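Side-chain contacts in cortical-lytic enzyme (Clostridium perfringens, PDB 5JIP), which probably hydrolyses cortical peptidoglycan during spore germination, as a muramidase of glycoside hydrolase family 25: residues 102-107 with 309-314; 141-146 with 299-304; 252-255 with 261-264. All coordinates share one frame; numbering follows the deposited sequence.

Interaction 1: 102-107 with 309-314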
loop_
_atom_site.group_PDB
_atom_site.type_symbol
_atom_site.label_atom_id
_atom_site.label_comp_id
_atom_site.label_asym_id
_atom_site.label_seq_id
_atom_site.Cartn_x
_atom_site.Cartn_y
_atom_site.Cartn_z
ATOM N N ASP A 102 -13.729 -1.944 24.881
ATOM C CA ASP A 102 -13.452 -3.319 24.494
ATOM C C ASP A 102 -13.043 -3.353 23.032
ATOM O O ASP A 102 -13.658 -2.699 22.190
ATOM C CB ASP A 102 -14.674 -4.204 24.738
ATOM C CG ASP A 102 -14.925 -4.468 26.215
ATOM O OD1 ASP A 102 -13.990 -4.313 27.034
ATOM O OD2 ASP A 102 -16.065 -4.849 26.561
ATOM N N GLY A 103 -11.979 -4.090 22.739
ATOM C CA GLY A 103 -11.522 -4.212 21.377
ATOM C C GLY A 103 -11.001 -2.934 20.755
ATOM O O GLY A 103 -10.861 -2.865 19.531
ATOM N N ASP A 104 -10.672 -1.928 21.562
ATOM C CA ASP A 104 -10.246 -0.615 21.077
ATOM C C ASP A 104 -8.910 -0.293 21.723
ATOM O O ASP A 104 -8.800 -0.330 22.948
ATOM C CB ASP A 104 -11.301 0.448 21.435
ATOM C CG ASP A 104 -11.054 1.815 20.789
ATOM O OD1 ASP A 104 -9.888 2.223 20.578
ATOM O OD2 ASP A 104 -12.063 2.510 20.547
ATOM N N TYR A 105 -7.898 0.021 20.910
ATOM C CA TYR A 105 -6.550 0.195 21.431
ATOM C C TYR A 105 -6.036 1.623 21.231
ATOM O O TYR A 105 -4.829 1.862 21.346
ATOM C CB TYR A 105 -5.611 -0.848 20.795
ATOM C CG TYR A 105 -6.157 -2.256 20.952
ATOM C CD1 TYR A 105 -6.027 -2.926 22.145
ATOM C CD2 TYR A 105 -6.842 -2.886 19.921
ATOM C CE1 TYR A 105 -6.559 -4.183 22.318
ATOM C CE2 TYR A 105 -7.385 -4.138 20.085
ATOM C CZ TYR A 105 -7.229 -4.788 21.274
ATOM O OH TYR A 105 -7.770 -6.058 21.426
ATOM N N GLY A 106 -6.928 2.579 20.984
ATOM C CA GLY A 106 -6.580 3.982 20.867
ATOM C C GLY A 106 -6.688 4.474 19.433
ATOM O O GLY A 106 -6.780 3.702 18.480
ATOM N N ASP A 107 -6.664 5.805 19.291
ATOM C CA ASP A 107 -6.658 6.405 17.963
ATOM C C ASP A 107 -5.277 6.332 17.322
ATOM O O ASP A 107 -5.152 6.040 16.127
ATOM C CB ASP A 107 -7.093 7.859 18.043
ATOM C CG ASP A 107 -8.387 8.039 18.799
ATOM O OD1 ASP A 107 -9.310 7.232 18.564
ATOM O OD2 ASP A 107 -8.471 9.013 19.578
ATOM N N PHE A 309 -5.827 -1.117 9.723
ATOM C CA PHE A 309 -7.111 -1.294 9.058
ATOM C C PHE A 309 -8.218 -0.493 9.729
ATOM O O PHE A 309 -8.141 -0.158 10.911
ATOM C CB PHE A 309 -7.513 -2.757 9.071
ATOM C CG PHE A 309 -6.448 -3.649 8.548
ATOM C CD1 PHE A 309 -5.451 -4.108 9.383
ATOM C CD2 PHE A 309 -6.411 -3.990 7.216
ATOM C CE1 PHE A 309 -4.442 -4.937 8.894
ATOM C CE2 PHE A 309 -5.385 -4.785 6.728
ATOM C CZ PHE A 309 -4.406 -5.249 7.575
ATOM N N SER A 310 -9.259 -0.220 8.945
ATOM C CA SER A 310 -10.548 0.231 9.471
ATOM C C SER A 310 -10.905 -0.592 10.690
ATOM O O SER A 310 -10.854 -1.819 10.654
ATOM C CB SER A 310 -11.658 0.082 8.413
ATOM O OG SER A 310 -11.348 0.760 7.207
ATOM N N LYS A 311 -11.287 0.086 11.777
ATOM C CA LYS A 311 -11.642 -0.652 12.985
ATOM C C LYS A 311 -12.809 -1.586 12.721
ATOM O O LYS A 311 -12.822 -2.731 13.193
ATOM C CB LYS A 311 -11.981 0.315 14.112
ATOM C CG LYS A 311 -12.210 -0.377 15.457
ATOM C CD LYS A 311 -12.527 0.654 16.567
ATOM C CE LYS A 311 -12.714 -0.017 17.928
ATOM N NZ LYS A 311 -14.029 -0.676 18.014
ATOM N N GLU A 312 -13.794 -1.111 11.971
ATOM C CA GLU A 312 -14.976 -1.878 11.629
ATOM C C GLU A 312 -15.046 -2.068 10.116
ATOM O O GLU A 312 -14.647 -1.195 9.339
ATOM C CB GLU A 312 -16.263 -1.172 12.126
ATOM C CG GLU A 312 -16.243 -0.757 13.621
ATOM C CD GLU A 312 -16.145 -1.929 14.605
ATOM O OE1 GLU A 312 -16.287 -3.105 14.192
ATOM O OE2 GLU A 312 -15.922 -1.670 15.814
ATOM N N ARG A 313 -15.576 -3.214 9.706
ATOM C CA ARG A 313 -15.853 -3.476 8.295
ATOM C C ARG A 313 -17.277 -3.051 7.967
ATOM O O ARG A 313 -18.240 -3.646 8.457
ATOM C CB ARG A 313 -15.648 -4.944 7.971
ATOM C CG ARG A 313 -14.213 -5.363 8.058
ATOM C CD ARG A 313 -14.054 -6.771 7.603
ATOM N NE ARG A 313 -12.658 -7.181 7.645
ATOM C CZ ARG A 313 -12.252 -8.437 7.571
ATOM N NH1 ARG A 313 -13.140 -9.412 7.420
ATOM N NH2 ARG A 313 -10.956 -8.711 7.637
ATOM N N THR A 314 -17.408 -2.032 7.131
ATOM C CA THR A 314 -18.713 -1.631 6.633
ATOM C C THR A 314 -19.320 -2.774 5.835
ATOM O O THR A 314 -18.628 -3.462 5.080
ATOM C CB THR A 314 -18.579 -0.388 5.765
ATOM O OG1 THR A 314 -17.987 0.679 6.527
ATOM C CG2 THR A 314 -19.934 0.060 5.233
#

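Interaction 2: 141-146 with 299-304. With MG (magnesium ion), chain E.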
loop_
_atom_site.group_PDB
_atom_site.type_symbol
_atom_site.label_atom_id
_atom_site.label_comp_id
_atom_site.label_asym_id
_atom_site.label_seq_id
_atom_site.Cartn_x
_atom_site.Cartn_y
_atom_site.Cartn_z
ATOM N N LYS A 141 -2.210 -10.165 18.656
ATOM C CA LYS A 141 -3.416 -10.145 19.460
ATOM C C LYS A 141 -4.361 -9.011 19.076
ATOM O O LYS A 141 -5.577 -9.165 19.206
ATOM C CB LYS A 141 -3.040 -10.039 20.933
ATOM C CG LYS A 141 -2.436 -11.316 21.513
ATOM C CD LYS A 141 -3.498 -12.362 21.771
ATOM C CE LYS A 141 -2.892 -13.657 22.290
ATOM N NZ LYS A 141 -3.942 -14.663 22.555
ATOM N N THR A 142 -3.841 -7.878 18.593
ATOM C CA THR A 142 -4.664 -6.702 18.381
ATOM C C THR A 142 -4.910 -6.374 16.914
ATOM O O THR A 142 -5.859 -5.660 16.630
ATOM C CB THR A 142 -4.019 -5.468 19.026
ATOM O OG1 THR A 142 -2.795 -5.154 18.334
ATOM C CG2 THR A 142 -3.778 -5.705 20.501
ATOM N N ARG A 143 -4.118 -6.918 15.990
ATOM C CA ARG A 143 -4.102 -6.486 14.596
ATOM C C ARG A 143 -3.785 -4.994 14.463
ATOM O O ARG A 143 -4.110 -4.388 13.446
ATOM C CB ARG A 143 -5.421 -6.824 13.881
ATOM C CG ARG A 143 -5.244 -7.037 12.376
ATOM C CD ARG A 143 -6.579 -7.082 11.646
ATOM N NE ARG A 143 -6.420 -7.400 10.234
ATOM C CZ ARG A 143 -7.331 -7.133 9.303
ATOM N NH1 ARG A 143 -8.464 -6.543 9.616
ATOM N NH2 ARG A 143 -7.103 -7.463 8.050
ATOM N N ARG A 144 -3.170 -4.397 15.483
ATOM C CA ARG A 144 -2.709 -3.015 15.462
ATOM C C ARG A 144 -1.190 -2.965 15.440
ATOM O O ARG A 144 -0.528 -3.647 16.225
ATOM C CB ARG A 144 -3.199 -2.226 16.691
ATOM C CG ARG A 144 -4.681 -1.947 16.746
ATOM C CD ARG A 144 -5.096 -0.936 15.721
ATOM N NE ARG A 144 -4.428 0.364 15.902
ATOM C CZ ARG A 144 -4.859 1.362 16.674
ATOM N NH1 ARG A 144 -5.982 1.271 17.384
ATOM N NH2 ARG A 144 -4.165 2.489 16.723
ATOM N N ARG A 145 -0.654 -2.103 14.590
ATOM C CA ARG A 145 0.765 -1.786 14.619
ATOM C C ARG A 145 1.202 -1.141 15.931
ATOM O O ARG A 145 0.537 -0.252 16.472
ATOM C CB ARG A 145 1.132 -0.832 13.496
ATOM C CG ARG A 145 0.916 -1.313 12.084
ATOM C CD ARG A 145 1.700 -2.575 11.744
ATOM N NE ARG A 145 3.086 -2.603 12.178
ATOM C CZ ARG A 145 4.123 -2.099 11.508
ATOM N NH1 ARG A 145 3.938 -1.439 10.382
ATOM N NH2 ARG A 145 5.360 -2.239 11.984
ATOM N N LEU A 146 2.359 -1.576 16.411
ATOM C CA LEU A 146 2.998 -1.059 17.610
ATOM C C LEU A 146 4.138 -0.114 17.238
ATOM O O LEU A 146 5.037 -0.488 16.480
ATOM C CB LEU A 146 3.535 -2.226 18.446
ATOM C CG LEU A 146 4.221 -1.870 19.762
ATOM C CD1 LEU A 146 3.199 -1.297 20.744
ATOM C CD2 LEU A 146 4.914 -3.082 20.349
ATOM N N SER A 299 -18.566 -7.009 2.694
ATOM C CA SER A 299 -17.930 -6.149 3.682
ATOM C C SER A 299 -16.585 -5.661 3.159
ATOM O O SER A 299 -15.979 -6.262 2.262
ATOM C CB SER A 299 -17.735 -6.860 5.023
ATOM O OG SER A 299 -16.953 -8.009 4.852
ATOM N N ILE A 300 -16.107 -4.576 3.752
ATOM C CA ILE A 300 -14.896 -3.947 3.252
ATOM C C ILE A 300 -14.151 -3.285 4.400
ATOM O O ILE A 300 -14.753 -2.810 5.366
ATOM C CB ILE A 300 -15.255 -2.937 2.143
ATOM C CG1 ILE A 300 -14.003 -2.453 1.406
ATOM C CG2 ILE A 300 -16.050 -1.766 2.740
ATOM C CD1 ILE A 300 -14.279 -1.614 0.182
ATOM N N GLU A 301 -12.819 -3.243 4.270
ATOM C CA GLU A 301 -11.952 -2.481 5.153
ATOM C C GLU A 301 -10.949 -1.686 4.321
ATOM O O GLU A 301 -10.434 -2.171 3.305
ATOM C CB GLU A 301 -11.214 -3.408 6.139
ATOM C CG GLU A 301 -10.232 -4.388 5.449
ATOM C CD GLU A 301 -9.746 -5.500 6.361
ATOM O OE1 GLU A 301 -10.253 -5.618 7.505
ATOM O OE2 GLU A 301 -8.852 -6.281 5.913
ATOM N N ALA A 302 -10.681 -0.461 4.754
ATOM C CA ALA A 302 -9.538 0.273 4.245
ATOM C C ALA A 302 -8.288 -0.118 5.026
ATOM O O ALA A 302 -8.364 -0.605 6.155
ATOM C CB ALA A 302 -9.771 1.772 4.345
ATOM N N PHE A 303 -7.118 0.086 4.411
ATOM C CA PHE A 303 -5.873 -0.034 5.167
ATOM C C PHE A 303 -4.904 1.036 4.686
ATOM O O PHE A 303 -5.033 1.558 3.573
ATOM C CB PHE A 303 -5.232 -1.447 5.087
ATOM C CG PHE A 303 -4.929 -1.949 3.690
ATOM C CD1 PHE A 303 -3.730 -1.636 3.050
ATOM C CD2 PHE A 303 -5.823 -2.789 3.043
ATOM C CE1 PHE A 303 -3.453 -2.125 1.772
ATOM C CE2 PHE A 303 -5.548 -3.293 1.790
ATOM C CZ PHE A 303 -4.370 -2.962 1.138
ATOM N N ASP A 304 -3.956 1.394 5.554
ATOM C CA ASP A 304 -3.057 2.507 5.287
ATOM C C ASP A 304 -1.632 1.995 5.060
ATOM O O ASP A 304 -1.362 0.798 5.105
ATOM C CB ASP A 304 -3.156 3.563 6.398
ATOM C CG ASP A 304 -2.711 3.063 7.769
ATOM O OD1 ASP A 304 -2.054 2.007 7.874
ATOM O OD2 ASP A 304 -3.026 3.767 8.753
HETATM MG MG MG E . -3.010 5.806 9.144
HETATM O O HOH W 1 -1.246 5.252 10.148
HETATM O O HOH W 2 -4.858 6.226 8.170
#

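Interaction 3: 252-255 with 261-264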
loop_
_atom_site.group_PDB
_atom_site.type_symbol
_atom_site.label_atom_id
_atom_site.label_comp_id
_atom_site.label_asym_id
_atom_site.label_seq_id
_atom_site.Cartn_x
_atom_site.Cartn_y
_atom_site.Cartn_z
ATOM N N THR A 252 -17.588 4.950 -1.687
ATOM C CA THR A 252 -16.950 6.252 -1.686
ATOM C C THR A 252 -15.489 6.099 -1.331
ATOM O O THR A 252 -15.136 5.342 -0.424
ATOM C CB THR A 252 -17.625 7.178 -0.674
ATOM O OG1 THR A 252 -19.007 7.303 -1.007
ATOM C CG2 THR A 252 -16.943 8.556 -0.651
ATOM N N ALA A 253 -14.637 6.852 -2.021
ATOM C CA ALA A 253 -13.211 6.779 -1.730
ATOM C C ALA A 253 -12.939 7.266 -0.318
ATOM O O ALA A 253 -13.452 8.316 0.109
ATOM C CB ALA A 253 -12.403 7.598 -2.724
ATOM N N ASN A 254 -12.150 6.491 0.427
ATOM C CA ASN A 254 -11.608 6.996 1.682
ATOM C C ASN A 254 -10.696 8.176 1.393
ATOM O O ASN A 254 -10.157 8.311 0.303
ATOM C CB ASN A 254 -10.823 5.921 2.434
ATOM C CG ASN A 254 -11.660 5.158 3.424
ATOM O OD1 ASN A 254 -12.709 4.588 3.099
ATOM N ND2 ASN A 254 -11.178 5.122 4.673
ATOM N N LYS A 255 -10.522 9.045 2.390
ATOM C CA LYS A 255 -9.841 10.316 2.168
ATOM C C LYS A 255 -8.487 10.424 2.861
ATOM O O LYS A 255 -7.829 11.460 2.720
ATOM C CB LYS A 255 -10.725 11.488 2.627
ATOM C CG LYS A 255 -12.164 11.441 2.197
ATOM C CD LYS A 255 -12.375 11.600 0.712
ATOM C CE LYS A 255 -13.865 11.402 0.410
ATOM N NZ LYS A 255 -14.134 10.809 -0.933
ATOM N N GLY A 261 -5.199 1.108 0.415
ATOM C CA GLY A 261 -6.048 0.195 -0.325
ATOM C C GLY A 261 -7.204 -0.306 0.519
ATOM O O GLY A 261 -7.470 0.194 1.605
ATOM N N TYR A 262 -7.854 -1.333 -0.007
ATOM C CA TYR A 262 -9.042 -1.936 0.570
ATOM C C TYR A 262 -8.987 -3.434 0.361
ATOM O O TYR A 262 -8.476 -3.917 -0.657
ATOM C CB TYR A 262 -10.342 -1.420 -0.072
ATOM C CG TYR A 262 -10.457 0.062 -0.228
ATOM C CD1 TYR A 262 -9.887 0.709 -1.317
ATOM C CD2 TYR A 262 -11.193 0.819 0.682
ATOM C CE1 TYR A 262 -9.989 2.072 -1.462
ATOM C CE2 TYR A 262 -11.314 2.163 0.544
ATOM C CZ TYR A 262 -10.741 2.798 -0.533
ATOM O OH TYR A 262 -10.888 4.152 -0.643
ATOM N N ASN A 263 -9.541 -4.157 1.321
ATOM C CA ASN A 263 -9.886 -5.563 1.176
ATOM C C ASN A 263 -11.403 -5.702 1.212
ATOM O O ASN A 263 -12.072 -5.116 2.073
ATOM C CB ASN A 263 -9.285 -6.417 2.292
ATOM C CG ASN A 263 -7.774 -6.495 2.222
ATOM O OD1 ASN A 263 -7.181 -6.564 1.135
ATOM N ND2 ASN A 263 -7.130 -6.421 3.381
ATOM N N VAL A 264 -11.926 -6.524 0.306
ATOM C CA VAL A 264 -13.360 -6.792 0.179
ATOM C C VAL A 264 -13.617 -8.264 0.450
ATOM O O VAL A 264 -12.820 -9.134 0.064
ATOM C CB VAL A 264 -13.879 -6.396 -1.215
ATOM C CG1 VAL A 264 -15.347 -6.776 -1.381
ATOM C CG2 VAL A 264 -13.674 -4.895 -1.423
#

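Interaction 1: 102-107 with 309-314
The carboxylate of Asp104 carries the CE methylene of Lys311 over one face, with CE 3.7 Å from Asp104 OD2. Its other oxygen, OD1, turns back to its own loop and is met nearly head-on by the backbone N of Gly106 at 3.0 Å; Arg64 adds a salt bridge to the same oxygen. The peptide that precedes Asp104 meets the same methylene from another direction, roughly at right angles to the carboxylate, with Gly103 O 3.8 Å from Lys311 CE.

The two side chains cross at about a right angle. Lys311 is stretched out as far as CE and then bends at its last torsion (chi4 -76°), so the methylene does the touching while the ammonium swings aside. NZ stays 4.5 Å from Asp104 OD2, too far for a salt bridge, and pairs instead with its neighbour Glu312, NZ to OE2 being 3.1 Å. Any pull between Asp104 and Lys311 is therefore probably a loose, long-range one.

This is a small surface contact between a loop of the family 25 barrel, after helix 83-100, and the loop joining strands 296-304 and 314-318 of the C-terminal domain. On the barrel side, Asp104 OD1 receiving Gly106 N makes a classic Asx turn.

Interaction 2: 141-146 with 299-304
Arg143 and Glu301 meet end-on, each side chain reaching out from its own domain. NH1 of Arg143 donates to Glu301 OE1 at 2.9 Å in a nearly straight bond (168°), and NH2 of Arg143 donates to OE2 of Glu301 at 3.0 Å, so each oxygen takes one nitrogen on its syn side. Both oxygens lie close to the guanidinium plane. The match is not flat, however: the two planes are twisted by 39°, and the nitrogens approach from off the carboxylate plane. An extended arginine chain from CG to NE makes the span possible.

Neither carboxylate oxygen depends on Arg143 alone. OE1 also forms a salt bridge with Arg313 NE, and OE2 accepts from Asn263 ND2. Phe309 makes a cation-pi contact with the Arg143 guanidinium, and Tyr270 of the second subunit packs on both partners.

Where helix 124-142 ends, Thr142 OG1 accepts the backbone N of Arg144 at 3.0 Å, an ST turn, and also bonds to Phe138 O; Arg143 follows the helix with positive phi. Arg144 NH1 is bonded to Gly106 O. At the end of the strand Asp304 OD2 binds magnesium at 2.1 Å, with two waters, Asp258 OD2 and the carbonyls of Asp227 and Met230 completing six oxygens, while Asp304 OD1 accepts from Asp308 N.

With two arginines around one buried carboxylate, Glu301 is probably held as an anion, which makes the barrel-to-strand link a charge-paired joint.

Interaction 3: 252-255 with 261-264
Tyr262 and Asn254 account for most of the buried surface here, in what the strand order suggests is a fibronectin type III-like beta-sandwich. Tyr262 sits on strand 259-266 of the four-stranded sheet and sends its ring to the loop that arrives from strand 246-250 of the three-stranded one.

The phenol oxygen does the gripping. Asn254 N donates to Tyr262 OH at 2.9 Å (157°), so a backbone N-H of the loop is satisfied by a side chain of the next strand. Around that bond the hydroxyl is also packed by carbon, with Asn254 CB 3.5 Å and Ala253 CA 3.7 Å from Tyr262 OH. With CG beside its own backbone N (chi1 -47°), Tyr262 has its ring set for this reach; Trp251 meets the ring with planes about 55° apart, and Val235 and Ile300 also pack against it.

Asn254 stands its amide steeply to the ring, the planes 79° apart, and turns its ND2 elsewhere, to Glu256 OE1 and Ser233 O. Next along the loop, Lys255 folds back on it, its NZ reaching Ala253 O at 2.8 Å. What remains for the ring is the amide oxygen: Asn254 OD1 lies at its edge, 3.8 Å from Tyr262 CE2.

From the N terminus, the chain first lays down the barrel-side halves of interactions 1 and 2, in the loop after helix 83-100 and at the end of helix 124-142. It then enters the beta-sandwich, where 252-255 and 261-264 close the short loop of interaction 3. Strand 296-304 next returns to close interaction 2, and 309-314 closes interaction 1 last of all. The three loops thus sit one within another and none crosses. Interactions 1 and 2 tie the two domains together, while interaction 3 stays within the sandwich. Neighbouring strands 259-266 and 296-304 connect interactions 2 and 3, with Asn263 N 2.9 Å from Glu301 O, a probable hydrogen bond.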